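Hypothetical protein (Staphylococcus aureus subsp. aureus, PDB 1QYI) is of unknown function but, as a member of the HAD-like hydrolase family, probably catalyses hydrolysis of a substrate yet to be identified. Local coordinates at residues V26-L29 with C34-G37; L36-H41 with I90-K95. All coordinates share one frame; numbering follows the deposited sequence.

Overall arrangement
The two contacts illustrate how one loop can be held against two helices. Both lie in the helical part of the chain between strands 3-6 and 233-237, their centres about 9 Å apart, and they overlap at L36 and G37. Contact 1 folds the start of the loop back on helix 16-31; contact 2 carries the same loop across to helix 77-93, near I92. The residues that touch are buried in each. Their chemistry nevertheless differs: contact 1 combines an aliphatic-aromatic face contact with a water-linked carboxylate and hydroxyl, whereas contact 2 is purely aliphatic, with no hydrogen bond across it.

Contact 1 (V26-L29 with C34-G37); sequences VYEL and CYLG
L29 and Y35 meet through a CH-pi contact: methyl CD1 of L29 sits over one face of the Y35 ring, 3.7 Å from its centroid and 14° off the normal, displaced slightly toward the CD2-CE2 side. The other face receives CB of C34, so the ring lies between a leucine methyl and its own preceding residue. E28 serves the rim. Its OE2 lies in the ring plane, 3.6 Å from CE2 of Y35, and its backbone O is 3.5 Å from CD2 of Y35. The carboxylate plane is turned 57° from the ring. With CG anti to the backbone N (chi1 -166°) and the chain extended beyond it, E28 crosses the Y35 side chain obliquely and brings OE2 to the CE2 edge, near the hydroxyl, where one water joins the polar groups: it donates to OE2 of E28 at 2.8 Å and lies 2.7 Å from OH of Y35. The second carboxylate oxygen, OE1, forms a salt bridge with K204, which should favour the charged state of E28 and steady its rotation. L36 adds its CB, 3.7 Å from O of L29. Farther out, V180 of helix 172-195 touches E28, L29 and Y35 alike. The chain thus reverses after helix 16-31 and packs on its final turns, within a helical insertion placed like the C1 cap of HAD-family proteins.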
ATOM      1  N   VAL A  26       9.139   7.912  -8.169  1.00 17.24           N
ATOM      2  CA  VAL A  26       8.999   8.893  -9.234  1.00 16.10           C
ATOM      3  C   VAL A  26      10.264   9.747  -9.322  1.00 16.57           C
ATOM      4  O   VAL A  26      10.816   9.968 -10.404  1.00 18.11           O
ATOM      5  CB  VAL A  26       7.778   9.794  -8.959  1.00 16.51           C
ATOM      6  CG1 VAL A  26       7.517  10.713 -10.140  1.00 15.65           C
ATOM      7  CG2 VAL A  26       6.563   8.932  -8.676  1.00 10.45           C
ATOM      8  N   TYR A  27      10.739  10.204  -8.169  1.00 15.81           N
ATOM      9  CA  TYR A  27      11.936  11.038  -8.117  1.00 14.52           C
ATOM     10  C   TYR A  27      13.200  10.308  -8.628  1.00 14.11           C
ATOM     11  O   TYR A  27      13.986  10.872  -9.383  1.00 13.38           O
ATOM     12  CB  TYR A  27      12.125  11.557  -6.678  1.00 14.12           C
ATOM     13  CG  TYR A  27      13.004  12.786  -6.542  1.00 15.84           C
ATOM     14  CD1 TYR A  27      12.699  13.984  -7.208  1.00 17.51           C
ATOM     15  CD2 TYR A  27      14.145  12.755  -5.741  1.00 15.98           C
ATOM     16  CE1 TYR A  27      13.522  15.115  -7.076  1.00 18.17           C
ATOM     17  CE2 TYR A  27      14.966  13.866  -5.600  1.00 16.58           C
ATOM     18  CZ  TYR A  27      14.662  15.038  -6.264  1.00 18.78           C
ATOM     19  OH  TYR A  27      15.523  16.107  -6.136  1.00 17.12           O
ATOM     20  N   GLU A  28      13.399   9.057  -8.235  1.00 13.82           N
ATOM     21  CA  GLU A  28      14.572   8.335  -8.703  1.00 15.29           C
ATOM     22  C   GLU A  28      14.512   8.075 -10.198  1.00 17.48           C
ATOM     23  O   GLU A  28      15.536   8.020 -10.877  1.00 20.49           O
ATOM     24  CB  GLU A  28      14.703   6.999  -8.007  1.00 14.71           C
ATOM     25  CG  GLU A  28      16.063   6.369  -8.201  1.00 13.35           C
ATOM     26  CD  GLU A  28      16.060   4.904  -7.869  1.00 14.15           C
ATOM     27  OE1 GLU A  28      15.225   4.481  -7.024  1.00 11.47           O
ATOM     28  OE2 GLU A  28      16.906   4.179  -8.448  1.00 14.31           O
ATOM     29  N   LEU A  29      13.304   7.884 -10.702  1.00 18.78           N
ATOM     30  CA  LEU A  29      13.101   7.640 -12.121  1.00 21.65           C
ATOM     31  C   LEU A  29      13.287   8.945 -12.898  1.00 24.14           C
ATOM     32  O   LEU A  29      13.328   8.954 -14.133  1.00 25.66           O
ATOM     33  CB  LEU A  29      11.688   7.099 -12.350  1.00 18.80           C
ATOM     34  CG  LEU A  29      11.489   5.667 -12.849  1.00 20.89           C
ATOM     35  CD1 LEU A  29      12.586   4.743 -12.338  1.00 23.64           C
ATOM     36  CD2 LEU A  29      10.117   5.187 -12.372  1.00 21.18           C
ATOM     37  N   CYS A  34      20.624   6.631 -14.101  1.00 26.79           N
ATOM     38  CA  CYS A  34      20.360   5.226 -14.441  1.00 26.53           C
ATOM     39  C   CYS A  34      19.117   5.154 -15.314  1.00 26.07           C
ATOM     40  O   CYS A  34      18.852   4.137 -15.958  1.00 25.25           O
ATOM     41  CB  CYS A  34      20.087   4.405 -13.182  1.00 27.40           C
ATOM     42  SG  CYS A  34      21.364   3.260 -12.711  1.00 33.60           S
ATOM     43  N   TYR A  35      18.362   6.251 -15.312  1.00 25.84           N
ATOM     44  CA  TYR A  35      17.114   6.378 -16.062  1.00 24.61           C
ATOM     45  C   TYR A  35      17.097   7.690 -16.852  1.00 24.66           C
ATOM     46  O   TYR A  35      17.790   7.809 -17.861  1.00 28.02           O
ATOM     47  CB  TYR A  35      15.943   6.328 -15.081  1.00 26.28           C
ATOM     48  CG  TYR A  35      15.980   5.102 -14.192  1.00 25.51           C
ATOM     49  CD1 TYR A  35      15.873   3.819 -14.740  1.00 24.92           C
ATOM     50  CD2 TYR A  35      16.163   5.218 -12.809  1.00 23.24           C
ATOM     51  CE1 TYR A  35      15.952   2.682 -13.937  1.00 25.32           C
ATOM     52  CE2 TYR A  35      16.244   4.087 -11.992  1.00 23.53           C
ATOM     53  CZ  TYR A  35      16.139   2.821 -12.570  1.00 24.59           C
ATOM     54  OH  TYR A  35      16.243   1.681 -11.812  1.00 24.02           O
ATOM     55  N   LEU A  36      16.313   8.674 -16.420  1.00 21.17           N
ATOM     56  CA  LEU A  36      16.308   9.937 -17.147  1.00 20.39           C
ATOM     57  C   LEU A  36      17.517  10.810 -16.794  1.00 21.60           C
ATOM     58  O   LEU A  36      18.207  11.316 -17.679  1.00 19.73           O
ATOM     59  CB  LEU A  36      15.013  10.723 -16.915  1.00 18.36           C
ATOM     60  CG  LEU A  36      13.805  10.365 -17.784  1.00 17.19           C
ATOM     61  CD1 LEU A  36      12.745  11.449 -17.603  1.00 17.33           C
ATOM     62  CD2 LEU A  36      14.208  10.264 -19.252  1.00 15.60           C
ATOM     63  N   GLY A  37      17.791  10.973 -15.504  1.00 22.97           N
ATOM     64  CA  GLY A  37      18.919  11.791 -15.109  1.00 22.47           C
ATOM     65  C   GLY A  37      18.721  13.223 -15.555  1.00 23.71           C
ATOM     66  O   GLY A  37      19.602  13.814 -16.172  1.00 26.52           O
TER
HETATM   67  O   HOH W   1      17.309   1.555  -9.284  1.00  4.27           O

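Contact 2 (L36-H41 with I90-K95); sequences LGLHSH and IDILKK
I92 and L38 point at each other tip to tip, methyl CD1 of I92 standing 3.4 Å from CD1 of L38. The same isoleucine methyl also meets CD1 of L36 at 3.5 Å, again end on, so that one atom of helix 77-93 is shared by two leucines of the loop. L38 presents both of its branches, CD2 lying 3.7 Å from CD1 of I92, whereas L36 touches with CD1 alone. What gives I92 this reach is its extended form, with CG1 anti to the carbonyl carbon (chi1 -59°) and CD1 carried straight on (chi2 176°). The backbones stay well apart, the nearest CA atoms, those of L38 and I92, being 9.5 Å from each other. G37 between the leucines has a positive phi of 63°, a value that favours glycine, and the CB atoms of L36 and L38 on either side of it in sequence both point toward the helix.

Further contacts surround these residues. L38 shares backbone hydrogen bonding with L30 of helix 16-31, while the side chain of L36 rests on L30 and that of L38 on M31. On the facing side, F126 touches I92, and its carbonyl O accepts a hydrogen bond from NE2 of H39, tying the loop to the same neighbour.

Across the interface itself there is no hydrogen bond, only methyl groups from three buried residues. Such a contact implies cohesion through dispersion and the exclusion of water, while the surrounding contacts and bonds probably fix where the leucines lie.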
ATOM      1  N   LEU A  36      16.313   8.674 -16.420  1.00 21.17           N
ATOM      2  CA  LEU A  36      16.308   9.937 -17.147  1.00 20.39           C
ATOM      3  C   LEU A  36      17.517  10.810 -16.794  1.00 21.60           C
ATOM      4  O   LEU A  36      18.207  11.316 -17.679  1.00 19.73           O
ATOM      5  CB  LEU A  36      15.013  10.723 -16.915  1.00 18.36           C
ATOM      6  CG  LEU A  36      13.805  10.365 -17.784  1.00 17.19           C
ATOM      7  CD1 LEU A  36      12.745  11.449 -17.603  1.00 17.33           C
ATOM      8  CD2 LEU A  36      14.208  10.264 -19.252  1.00 15.60           C
ATOM      9  N   GLY A  37      17.791  10.973 -15.504  1.00 22.97           N
ATOM     10  CA  GLY A  37      18.919  11.791 -15.109  1.00 22.47           C
ATOM     11  C   GLY A  37      18.721  13.223 -15.555  1.00 23.71           C
ATOM     12  O   GLY A  37      19.602  13.814 -16.172  1.00 26.52           O
ATOM     13  N   LEU A  38      17.558  13.780 -15.233  1.00 23.07           N
ATOM     14  CA  LEU A  38      17.205  15.147 -15.595  1.00 21.54           C
ATOM     15  C   LEU A  38      18.156  16.170 -14.985  1.00 21.08           C
ATOM     16  O   LEU A  38      18.766  16.964 -15.700  1.00 22.96           O
ATOM     17  CB  LEU A  38      15.769  15.435 -15.142  1.00 22.52           C
ATOM     18  CG  LEU A  38      14.726  16.001 -16.112  1.00 23.09           C
ATOM     19  CD1 LEU A  38      14.584  15.107 -17.346  1.00 22.89           C
ATOM     20  CD2 LEU A  38      13.391  16.107 -15.383  1.00 22.97           C
ATOM     21  N   HIS A  39      18.278  16.155 -13.662  1.00 21.71           N
ATOM     22  CA  HIS A  39      19.157  17.089 -12.961  1.00 23.22           C
ATOM     23  C   HIS A  39      19.919  16.395 -11.824  1.00 23.62           C
ATOM     24  O   HIS A  39      19.802  15.177 -11.658  1.00 24.16           O
ATOM     25  CB  HIS A  39      18.333  18.264 -12.419  1.00 22.09           C
ATOM     26  CG  HIS A  39      17.566  18.995 -13.481  1.00 23.98           C
ATOM     27  ND1 HIS A  39      18.138  19.432 -14.654  1.00 21.05           N
ATOM     28  CD2 HIS A  39      16.259  19.362 -13.539  1.00 23.82           C
ATOM     29  CE1 HIS A  39      17.227  20.032 -15.392  1.00 20.86           C
ATOM     30  NE2 HIS A  39      16.078  20.006 -14.739  1.00 20.57           N
ATOM     31  N   SER A  40      20.705  17.155 -11.060  1.00 24.15           N
ATOM     32  CA  SER A  40      21.472  16.585  -9.951  1.00 24.33           C
ATOM     33  C   SER A  40      20.508  16.192  -8.848  1.00 25.50           C
ATOM     34  O   SER A  40      19.335  16.575  -8.859  1.00 27.56           O
ATOM     35  CB  SER A  40      22.512  17.582  -9.410  1.00 24.72           C
ATOM     36  OG  SER A  40      21.931  18.615  -8.628  1.00 22.48           O
ATOM     37  N   HIS A  41      20.999  15.428  -7.889  1.00 24.19           N
ATOM     38  CA  HIS A  41      20.140  14.979  -6.826  1.00 23.57           C
ATOM     39  C   HIS A  41      20.981  14.440  -5.686  1.00 25.01           C
ATOM     40  O   HIS A  41      22.149  14.073  -5.865  1.00 25.58           O
ATOM     41  CB  HIS A  41      19.214  13.898  -7.362  1.00 22.10           C
ATOM     42  CG  HIS A  41      19.937  12.681  -7.846  1.00 19.74           C
ATOM     43  ND1 HIS A  41      20.351  11.684  -6.986  1.00 19.64           N
ATOM     44  CD2 HIS A  41      20.380  12.341  -9.071  1.00 18.74           C
ATOM     45  CE1 HIS A  41      21.027  10.781  -7.673  1.00 18.99           C
ATOM     46  NE2 HIS A  41      21.064  11.149  -8.936  1.00 20.35           N
ATOM     47  N   ILE A  90       5.740  12.320 -20.385  1.00 26.60           N
ATOM     48  CA  ILE A  90       5.064  12.867 -21.559  1.00 28.35           C
ATOM     49  C   ILE A  90       5.446  14.352 -21.715  1.00 28.86           C
ATOM     50  O   ILE A  90       5.606  14.849 -22.827  1.00 28.79           O
ATOM     51  CB  ILE A  90       3.504  12.709 -21.417  1.00 26.39           C
ATOM     52  CG1 ILE A  90       3.122  11.242 -21.542  1.00 24.44           C
ATOM     53  CG2 ILE A  90       2.774  13.497 -22.497  1.00 28.18           C
ATOM     54  CD1 ILE A  90       1.774  10.907 -20.947  1.00 28.07           C
ATOM     55  N   ASP A  91       5.611  15.038 -20.586  1.00 29.69           N
ATOM     56  CA  ASP A  91       5.960  16.454 -20.565  1.00 28.92           C
ATOM     57  C   ASP A  91       7.365  16.721 -21.122  1.00 28.71           C
ATOM     58  O   ASP A  91       7.599  17.715 -21.819  1.00 28.15           O
ATOM     59  CB  ASP A  91       5.835  16.988 -19.131  1.00 29.31           C
ATOM     60  CG  ASP A  91       5.811  18.502 -19.072  1.00 30.68           C
ATOM     61  OD1 ASP A  91       5.234  19.131 -19.991  1.00 33.11           O
ATOM     62  OD2 ASP A  91       6.329  19.067 -18.086  1.00 30.81           O
ATOM     63  N   ILE A  92       8.295  15.829 -20.801  1.00 28.03           N
ATOM     64  CA  ILE A  92       9.673  15.932 -21.259  1.00 27.89           C
ATOM     65  C   ILE A  92       9.752  15.498 -22.729  1.00 29.48           C
ATOM     66  O   ILE A  92      10.552  16.031 -23.501  1.00 30.20           O
ATOM     67  CB  ILE A  92      10.615  15.035 -20.390  1.00 26.28           C
ATOM     68  CG1 ILE A  92      10.537  15.470 -18.932  1.00 24.48           C
ATOM     69  CG2 ILE A  92      12.057  15.140 -20.870  1.00 24.28           C
ATOM     70  CD1 ILE A  92      11.327  14.600 -17.990  1.00 28.35           C
ATOM     71  N   LEU A  93       8.918  14.535 -23.116  1.00 30.46           N
ATOM     72  CA  LEU A  93       8.913  14.042 -24.490  1.00 32.97           C
ATOM     73  C   LEU A  93       8.341  15.029 -25.499  1.00 36.17           C
ATOM     74  O   LEU A  93       8.585  14.900 -26.699  1.00 39.40           O
ATOM     75  CB  LEU A  93       8.134  12.736 -24.589  1.00 29.32           C
ATOM     76  CG  LEU A  93       8.773  11.555 -23.878  1.00 28.37           C
ATOM     77  CD1 LEU A  93       7.788  10.410 -23.869  1.00 29.78           C
ATOM     78  CD2 LEU A  93      10.066  11.160 -24.568  1.00 26.49           C
ATOM     79  N   LYS A  94       7.581  16.007 -25.022  1.00 37.58           N
ATOM     80  CA  LYS A  94       6.991  16.996 -25.911  1.00 39.81           C
ATOM     81  C   LYS A  94       7.994  18.115 -26.197  1.00 41.30           C
ATOM     82  O   LYS A  94       7.668  19.105 -26.849  1.00 41.03           O
ATOM     83  CB  LYS A  94       5.719  17.562 -25.277  1.00 42.15           C
ATOM     84  CG  LYS A  94       4.867  18.406 -26.205  1.00 45.28           C
ATOM     85  CD  LYS A  94       3.555  18.805 -25.543  1.00 47.99           C
ATOM     86  CE  LYS A  94       3.788  19.688 -24.327  1.00 50.27           C
ATOM     87  NZ  LYS A  94       2.519  19.991 -23.602  1.00 51.23           N
ATOM     88  N   LYS A  95       9.220  17.946 -25.705  1.00 42.56           N
ATOM     89  CA  LYS A  95      10.276  18.927 -25.916  1.00 43.44           C
ATOM     90  C   LYS A  95      11.265  18.434 -26.978  1.00 44.16           C
ATOM     91  O   LYS A  95      12.131  19.187 -27.426  1.00 45.58           O
ATOM     92  CB  LYS A  95      11.020  19.206 -24.604  1.00 43.69           C
ATOM     93  CG  LYS A  95      10.135  19.719 -23.473  1.00 43.51           C
ATOM     94  CD  LYS A  95       9.738  21.174 -23.650  1.00 45.54           C
ATOM     95  CE  LYS A  95      10.879  22.120 -23.277  1.00 50.04           C
ATOM     96  NZ  LYS A  95      11.179  22.107 -21.801  1.00 52.03           N
TER